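Local structure of putative TetR family transcriptional regulator (3BQY) at residues 74-77 / 78-81; 144-147 / 148-151; 192-195 / 196-200. The protein probably binds DNA through a helix-turn-helix motif and regulates transcription, as other members of the TetR family do. All coordinates share one frame; numbering follows the deposited sequence.

Each contact lies within about two turns of one helix in the C-terminal domain of a TetR-family dimer. Interaction 1 lies on helix 73-89, interaction 2 on helix 126-151 and interaction 3 on helix 188-206. Interactions 1 and 3 touch, with centres about 10 Å apart. Ala-81 CB meets Leu-196 CD1 at 3.7 Å, and Thr-77 CG2 meets Leu-200 CD2 at 3.8 Å. Interaction 2 stands apart: its centre is about 21 Å from that of interaction 1 and about 17 Å from that of interaction 3. Arg-85 links interactions 2 and 3: it forms a salt bridge with Glu-147 and packs on Phe-192. Interactions 2 and 3 both reach the second subunit.

Interaction 1: residues 74-77 / 78-81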
loop_
_atom_site.group_PDB
_atom_site.type_symbol
_atom_site.label_atom_id
_atom_site.label_comp_id
_atom_site.label_asym_id
_atom_site.label_seq_id
_atom_site.Cartn_x
_atom_site.Cartn_y
_atom_site.Cartn_z
ATOM N N SER A 74 -3.969 5.575 -22.378
ATOM C CA SER A 74 -3.225 4.602 -21.562
ATOM C C SER A 74 -1.824 5.136 -21.252
ATOM O O SER A 74 -1.338 4.972 -20.117
ATOM C CB SER A 74 -3.165 3.198 -22.203
ATOM O OG SER A 74 -2.468 3.236 -23.429
ATOM N N GLU A 75 -1.183 5.774 -22.233
ATOM C CA GLU A 75 0.118 6.409 -22.000
ATOM C C GLU A 75 0.005 7.564 -21.009
ATOM O O GLU A 75 0.838 7.712 -20.118
ATOM C CB GLU A 75 0.766 6.910 -23.302
ATOM C CG GLU A 75 2.236 7.305 -23.123
ATOM C CD GLU A 75 3.033 6.224 -22.399
ATOM O OE1 GLU A 75 2.979 5.062 -22.856
ATOM O OE2 GLU A 75 3.656 6.518 -21.345
ATOM N N ARG A 76 -1.034 8.387 -21.126
ATOM C CA ARG A 76 -1.146 9.509 -20.176
ATOM C C ARG A 76 -1.456 9.014 -18.751
ATOM O O ARG A 76 -0.966 9.564 -17.763
ATOM C CB ARG A 76 -2.195 10.522 -20.659
ATOM C CG ARG A 76 -1.757 11.158 -22.001
ATOM C CD ARG A 76 -2.881 12.029 -22.558
ATOM N NE ARG A 76 -3.062 13.234 -21.727
ATOM C CZ ARG A 76 -4.235 13.817 -21.454
ATOM N NH1 ARG A 76 -5.386 13.289 -21.855
ATOM N NH2 ARG A 76 -4.253 14.931 -20.727
ATOM N N THR A 77 -2.289 7.990 -18.655
ATOM C CA THR A 77 -2.604 7.403 -17.369
ATOM C C THR A 77 -1.319 6.803 -16.763
ATOM O O THR A 77 -1.043 6.985 -15.567
ATOM C CB THR A 77 -3.678 6.321 -17.504
ATOM O OG1 THR A 77 -4.895 6.915 -17.995
ATOM C CG2 THR A 77 -3.964 5.670 -16.113
ATOM N N ALA A 78 -0.547 6.102 -17.591
ATOM C CA ALA A 78 0.727 5.527 -17.132
ATOM C C ALA A 78 1.680 6.634 -16.645
ATOM O O ALA A 78 2.362 6.446 -15.646
ATOM C CB ALA A 78 1.398 4.712 -18.264
ATOM N N ARG A 79 1.764 7.759 -17.361
ATOM C CA ARG A 79 2.669 8.849 -16.936
ATOM C C ARG A 79 2.279 9.412 -15.575
ATOM O O ARG A 79 3.139 9.731 -14.770
ATOM C CB ARG A 79 2.729 9.996 -17.967
ATOM C CG ARG A 79 3.542 9.628 -19.212
ATOM C CD ARG A 79 4.122 10.873 -19.882
ATOM N NE ARG A 79 3.045 11.793 -20.246
ATOM C CZ ARG A 79 2.427 11.812 -21.422
ATOM N NH1 ARG A 79 2.776 10.960 -22.379
ATOM N NH2 ARG A 79 1.452 12.684 -21.628
ATOM N N LEU A 80 0.981 9.534 -15.326
ATOM C CA LEU A 80 0.493 9.985 -14.013
ATOM C C LEU A 80 0.894 9.028 -12.889
ATOM O O LEU A 80 1.339 9.475 -11.827
ATOM C CB LEU A 80 -1.023 10.132 -14.027
ATOM C CG LEU A 80 -1.574 11.382 -14.729
ATOM C CD1 LEU A 80 -3.050 11.148 -14.960
ATOM C CD2 LEU A 80 -1.357 12.657 -13.855
ATOM N N ALA A 81 0.683 7.727 -13.094
ATOM C CA ALA A 81 1.057 6.721 -12.091
ATOM C C ALA A 81 2.561 6.711 -11.882
ATOM O O ALA A 81 3.038 6.692 -10.749
ATOM C CB ALA A 81 0.583 5.313 -12.527
#
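Glu-75 O accepts the backbone N-H of Arg-79, N to O 2.9 Å, with an N-H...O angle of 155°. The CG of Arg-79 rests on the same oxygen at 3.4 Å. One residue earlier, Ala-78 N binds Ser-74 O, also at 2.9 Å. These are the i to i+4 bonds of the first turns of helix 73-89. In the all-helical C-terminal domain of the TetR fold, this helix packs on helices 106-121, 126-151 and 188-206. Thr-77 faces the first and last of these, through Val-118 and Leu-200. The Arg-79 chain bends at chi3 (-58°) and folds back toward the helix start. This brings one face of its guanidinium over Arg-76 CA, and NH2 lies 3.6 Å from Arg-76 CG. The two guanidinium planes are 47° apart, with Arg-76 NE 4.5 Å from Arg-79 NH2. Backbone carbonyls of the preceding chain probably ease this closeness of like charges. Arg-76 binds Ala-65 O and Gly-66 O, while Arg-79 binds Ala-64 O and Asp-70 O. The Glu-75 side chain has two modelled conformers, so the salt bridge that its OE2 forms with Arg-82 in one of them is uncertain.

Interaction 2: residues 144-147 / 148-151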
loop_
_atom_site.group_PDB
_atom_site.type_symbol
_atom_site.label_atom_id
_atom_site.label_comp_id
_atom_site.label_asym_id
_atom_site.label_seq_id
_atom_site.Cartn_x
_atom_site.Cartn_y
_atom_site.Cartn_z
ATOM N N THR A 144 4.986 1.130 -4.045
ATOM C CA THR A 144 6.067 2.031 -3.620
ATOM C C THR A 144 6.387 1.829 -2.124
ATOM O O THR A 144 7.556 1.834 -1.713
ATOM C CB THR A 144 5.715 3.504 -3.959
ATOM O OG1 THR A 144 5.338 3.571 -5.353
ATOM C CG2 THR A 144 6.971 4.408 -3.759
ATOM N N LEU A 145 5.357 1.613 -1.318
ATOM C CA LEU A 145 5.563 1.266 0.096
ATOM C C LEU A 145 6.457 0.061 0.248
ATOM O O LEU A 145 7.410 0.053 1.054
ATOM C CB LEU A 145 4.225 0.939 0.765
ATOM C CG LEU A 145 3.344 2.061 1.264
ATOM C CD1 LEU A 145 1.995 1.466 1.571
ATOM C CD2 LEU A 145 3.960 2.667 2.536
ATOM N N GLU A 146 6.150 -0.981 -0.515
ATOM C CA GLU A 146 6.932 -2.215 -0.429
ATOM C C GLU A 146 8.329 -2.093 -1.036
ATOM O O GLU A 146 9.286 -2.658 -0.511
ATOM C CB GLU A 146 6.147 -3.403 -0.983
ATOM C CG GLU A 146 4.757 -3.580 -0.257
ATOM C CD GLU A 146 4.832 -4.017 1.245
ATOM O OE1 GLU A 146 5.813 -3.694 1.972
ATOM O OE2 GLU A 146 3.878 -4.696 1.698
ATOM N N GLU A 147 8.460 -1.313 -2.109
ATOM C CA GLU A 147 9.787 -1.009 -2.670
ATOM C C GLU A 147 10.646 -0.275 -1.639
ATOM O O GLU A 147 11.828 -0.630 -1.422
ATOM C CB GLU A 147 9.667 -0.162 -3.952
ATOM C CG GLU A 147 11.034 0.358 -4.425
ATOM C CD GLU A 147 10.999 1.016 -5.807
ATOM O OE1 GLU A 147 9.945 1.035 -6.469
ATOM O OE2 GLU A 147 12.067 1.497 -6.226
ATOM N N GLN A 148 10.067 0.733 -0.979
ATOM C CA GLN A 148 10.825 1.488 0.027
ATOM C C GLN A 148 11.162 0.672 1.281
ATOM O O GLN A 148 12.256 0.824 1.853
ATOM C CB GLN A 148 10.154 2.823 0.360
ATOM C CG GLN A 148 10.296 3.781 -0.829
ATOM C CD GLN A 148 9.644 5.113 -0.612
ATOM O OE1 GLN A 148 8.508 5.188 -0.140
ATOM N NE2 GLN A 148 10.340 6.182 -0.999
ATOM N N ALA A 149 10.249 -0.196 1.691
ATOM C CA ALA A 149 10.512 -1.112 2.804
ATOM C C ALA A 149 11.735 -1.995 2.528
ATOM O O ALA A 149 12.524 -2.280 3.446
ATOM C CB ALA A 149 9.295 -1.966 3.097
ATOM N N ALA A 150 11.873 -2.432 1.278
ATOM C CA ALA A 150 12.961 -3.307 0.842
ATOM C C ALA A 150 14.297 -2.589 0.802
ATOM O O ALA A 150 15.336 -3.209 1.064
ATOM C CB ALA A 150 12.663 -3.900 -0.511
ATOM N N LEU A 151 14.270 -1.300 0.477
ATOM C CA LEU A 151 15.491 -0.501 0.349
ATOM C C LEU A 151 15.952 0.095 1.676
ATOM O O LEU A 151 17.045 0.645 1.753
ATOM C CB LEU A 151 15.306 0.615 -0.695
ATOM C CG LEU A 151 14.989 0.187 -2.136
ATOM C CD1 LEU A 151 14.305 1.324 -2.905
ATOM C CD2 LEU A 151 16.246 -0.303 -2.861
#
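The Gln-148 amide has the methyl of Thr-144 over one face, CG2 to CD 4.2 Å. Its polar atoms look outward from the helix: OE1 accepts from Ala-95 N, and NE2 donates to Leu-88 O and weakly to His-91 O. This is the last part of helix 126-151. In TetR-family regulators two helices of each C-terminal domain commonly form a four-helix dimer interface; here Leu-145 packs on Leu-145 of the second subunit. The Gln-148 chain starts beside its backbone N (chi1 -71°) and then runs extended, side by side with Thr-144. With an alanine here, Ala-95 N and Leu-88 O would probably lose their side-chain mate, and the Thr-144 methyl the amide it packs on. The second flat group is the Glu-147 carboxylate, carried on an extended, buried chain. Leu-151 lies alongside it, with CD1 3.7 Å from Glu-147 CG and 4.0 Å from OE2. The other oxygen, OE1, forms a salt bridge with Arg-85 and a weak bond with His-143. Arg-85 therefore probably balances this buried charge. Glu-147 O takes the N-H of Leu-151 at 3.2 Å and 139°. Ala-150 N, bonded mainly to Glu-146 O, adds a weak bond to Glu-147 O, also at 3.2 Å. The CG of Leu-151 sits 3.3 Å from that same Glu-147 oxygen.

Interaction 3: residues 192-195 / 196-200; sequences FEFG and LRLLL
Phe-194 and Leu-198 make the tight side of this turn, with ring atom CE2 3.6 Å from Leu-198 CD1. The turn belongs to helix 188-206, which also takes part in the dimer interface, as expected for the C-terminal domain of a TetR-family protein. Arg-131 of the second subunit packs on the Phe-194 ring, and Ser-135 of that subunit on Leu-198. Round the helix, Phe-192 and Leu-196 form a second apolar pair, CE2 to CD2 3.7 Å. The Phe-192 ring swings out with CG anti to the backbone N (chi1 179°), which carries it toward helices 73-89 and 126-151. There it meets the ring of His-143, the planes at about 50°. The looser side holds the charged residues. Arg-197 is exposed and modelled in two conformers, so its place is less certain. In one of them NH1 lies 3.8 Å from Phe-194 CE1, with guanidinium and ring planes 74° apart. Glu-193 bends at chi2 and runs beside Leu-196, and its OE2 forms a salt bridge with Arg-82. The backbone is regular beneath both sides: Leu-196 N donates to Phe-192 O at 2.9 Å. Leu-199 packs on Leu-199 of the second subunit. Its N binds Gly-195 O at 3.1 Å, and its CG rests 3.5 Å from Gly-195 O.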
loop_
_atom_site.group_PDB
_atom_site.type_symbol
_atom_site.label_atom_id
_atom_site.label_comp_id
_atom_site.label_asym_id
_atom_site.label_seq_id
_atom_site.Cartn_x
_atom_site.Cartn_y
_atom_site.Cartn_z
ATOM N N PHE A 192 6.964 -2.508 -11.372
ATOM C CA PHE A 192 5.958 -1.468 -11.417
ATOM C C PHE A 192 5.311 -1.374 -12.801
ATOM O O PHE A 192 4.083 -1.331 -12.931
ATOM C CB PHE A 192 6.561 -0.113 -11.037
ATOM C CG PHE A 192 5.562 1.009 -11.094
ATOM C CD1 PHE A 192 4.500 1.064 -10.186
ATOM C CD2 PHE A 192 5.666 1.997 -12.073
ATOM C CE1 PHE A 192 3.554 2.117 -10.242
ATOM C CE2 PHE A 192 4.734 3.035 -12.136
ATOM C CZ PHE A 192 3.687 3.104 -11.233
ATOM N N GLU A 193 6.146 -1.336 -13.836
ATOM C CA GLU A 193 5.652 -1.250 -15.200
ATOM C C GLU A 193 4.746 -2.450 -15.545
ATOM O O GLU A 193 3.747 -2.293 -16.261
ATOM C CB GLU A 193 6.820 -1.128 -16.192
ATOM C CG GLU A 193 7.553 0.232 -16.128
ATOM C CD GLU A 193 6.626 1.438 -16.435
ATOM O OE1 GLU A 193 5.738 1.323 -17.304
ATOM O OE2 GLU A 193 6.806 2.497 -15.806
ATOM N N PHE A 194 5.105 -3.640 -15.055
ATOM C CA PHE A 194 4.320 -4.838 -15.317
ATOM C C PHE A 194 2.930 -4.693 -14.696
ATOM O O PHE A 194 1.923 -5.014 -15.336
ATOM C CB PHE A 194 5.030 -6.079 -14.764
ATOM C CG PHE A 194 4.288 -7.350 -15.010
ATOM C CD1 PHE A 194 4.414 -8.025 -16.233
ATOM C CD2 PHE A 194 3.427 -7.862 -14.044
ATOM C CE1 PHE A 194 3.718 -9.224 -16.459
ATOM C CE2 PHE A 194 2.736 -9.050 -14.262
ATOM C CZ PHE A 194 2.882 -9.735 -15.461
ATOM N N GLY A 195 2.878 -4.265 -13.435
ATOM C CA GLY A 195 1.588 -4.114 -12.740
ATOM C C GLY A 195 0.734 -3.040 -13.387
ATOM O O GLY A 195 -0.473 -3.206 -13.551
ATOM N N LEU A 196 1.369 -1.946 -13.789
ATOM C CA LEU A 196 0.696 -0.876 -14.487
ATOM C C LEU A 196 0.138 -1.365 -15.831
ATOM O O LEU A 196 -1.001 -1.045 -16.201
ATOM C CB LEU A 196 1.718 0.284 -14.673
ATOM C CG LEU A 196 1.276 1.659 -15.057
ATOM C CD1 LEU A 196 0.042 2.115 -14.202
ATOM C CD2 LEU A 196 2.485 2.628 -15.028
ATOM N N ARG A 197 0.938 -2.146 -16.559
ATOM C CA ARG A 197 0.492 -2.771 -17.806
ATOM C C ARG A 197 -0.740 -3.658 -17.583
ATOM O O ARG A 197 -1.691 -3.603 -18.367
ATOM C CB ARG A 197 1.622 -3.598 -18.461
ATOM C CG ARG A 197 1.141 -4.660 -19.471
ATOM C CD ARG A 197 2.263 -5.179 -20.396
ATOM N NE ARG A 197 3.019 -6.341 -19.914
ATOM C CZ ARG A 197 3.245 -7.445 -20.633
ATOM N NH1 ARG A 197 3.959 -8.437 -20.126
ATOM N NH2 ARG A 197 2.758 -7.565 -21.869
ATOM N N LEU A 198 -0.715 -4.483 -16.534
ATOM C CA LEU A 198 -1.902 -5.316 -16.195
ATOM C C LEU A 198 -3.169 -4.437 -16.028
ATOM O O LEU A 198 -4.230 -4.769 -16.583
ATOM C CB LEU A 198 -1.720 -6.126 -14.903
ATOM C CG LEU A 198 -0.622 -7.188 -14.906
ATOM C CD1 LEU A 198 -0.648 -7.958 -13.585
ATOM C CD2 LEU A 198 -0.837 -8.150 -16.099
ATOM N N LEU A 199 -3.057 -3.379 -15.222
ATOM C CA LEU A 199 -4.185 -2.460 -14.966
ATOM C C LEU A 199 -4.676 -1.830 -16.257
ATOM O O LEU A 199 -5.883 -1.789 -16.495
ATOM C CB LEU A 199 -3.810 -1.346 -13.942
ATOM C CG LEU A 199 -3.496 -1.873 -12.512
ATOM C CD1 LEU A 199 -2.975 -0.745 -11.537
ATOM C CD2 LEU A 199 -4.785 -2.485 -11.908
ATOM N N LEU A 200 -3.749 -1.366 -17.100
ATOM C CA LEU A 200 -4.129 -0.689 -18.337
ATOM C C LEU A 200 -4.750 -1.656 -19.344
ATOM O O LEU A 200 -5.722 -1.299 -20.020
ATOM C CB LEU A 200 -2.925 0.028 -18.952
ATOM C CG LEU A 200 -2.396 1.188 -18.103
ATOM C CD1 LEU A 200 -1.061 1.652 -18.664
ATOM C CD2 LEU A 200 -3.400 2.375 -17.983
#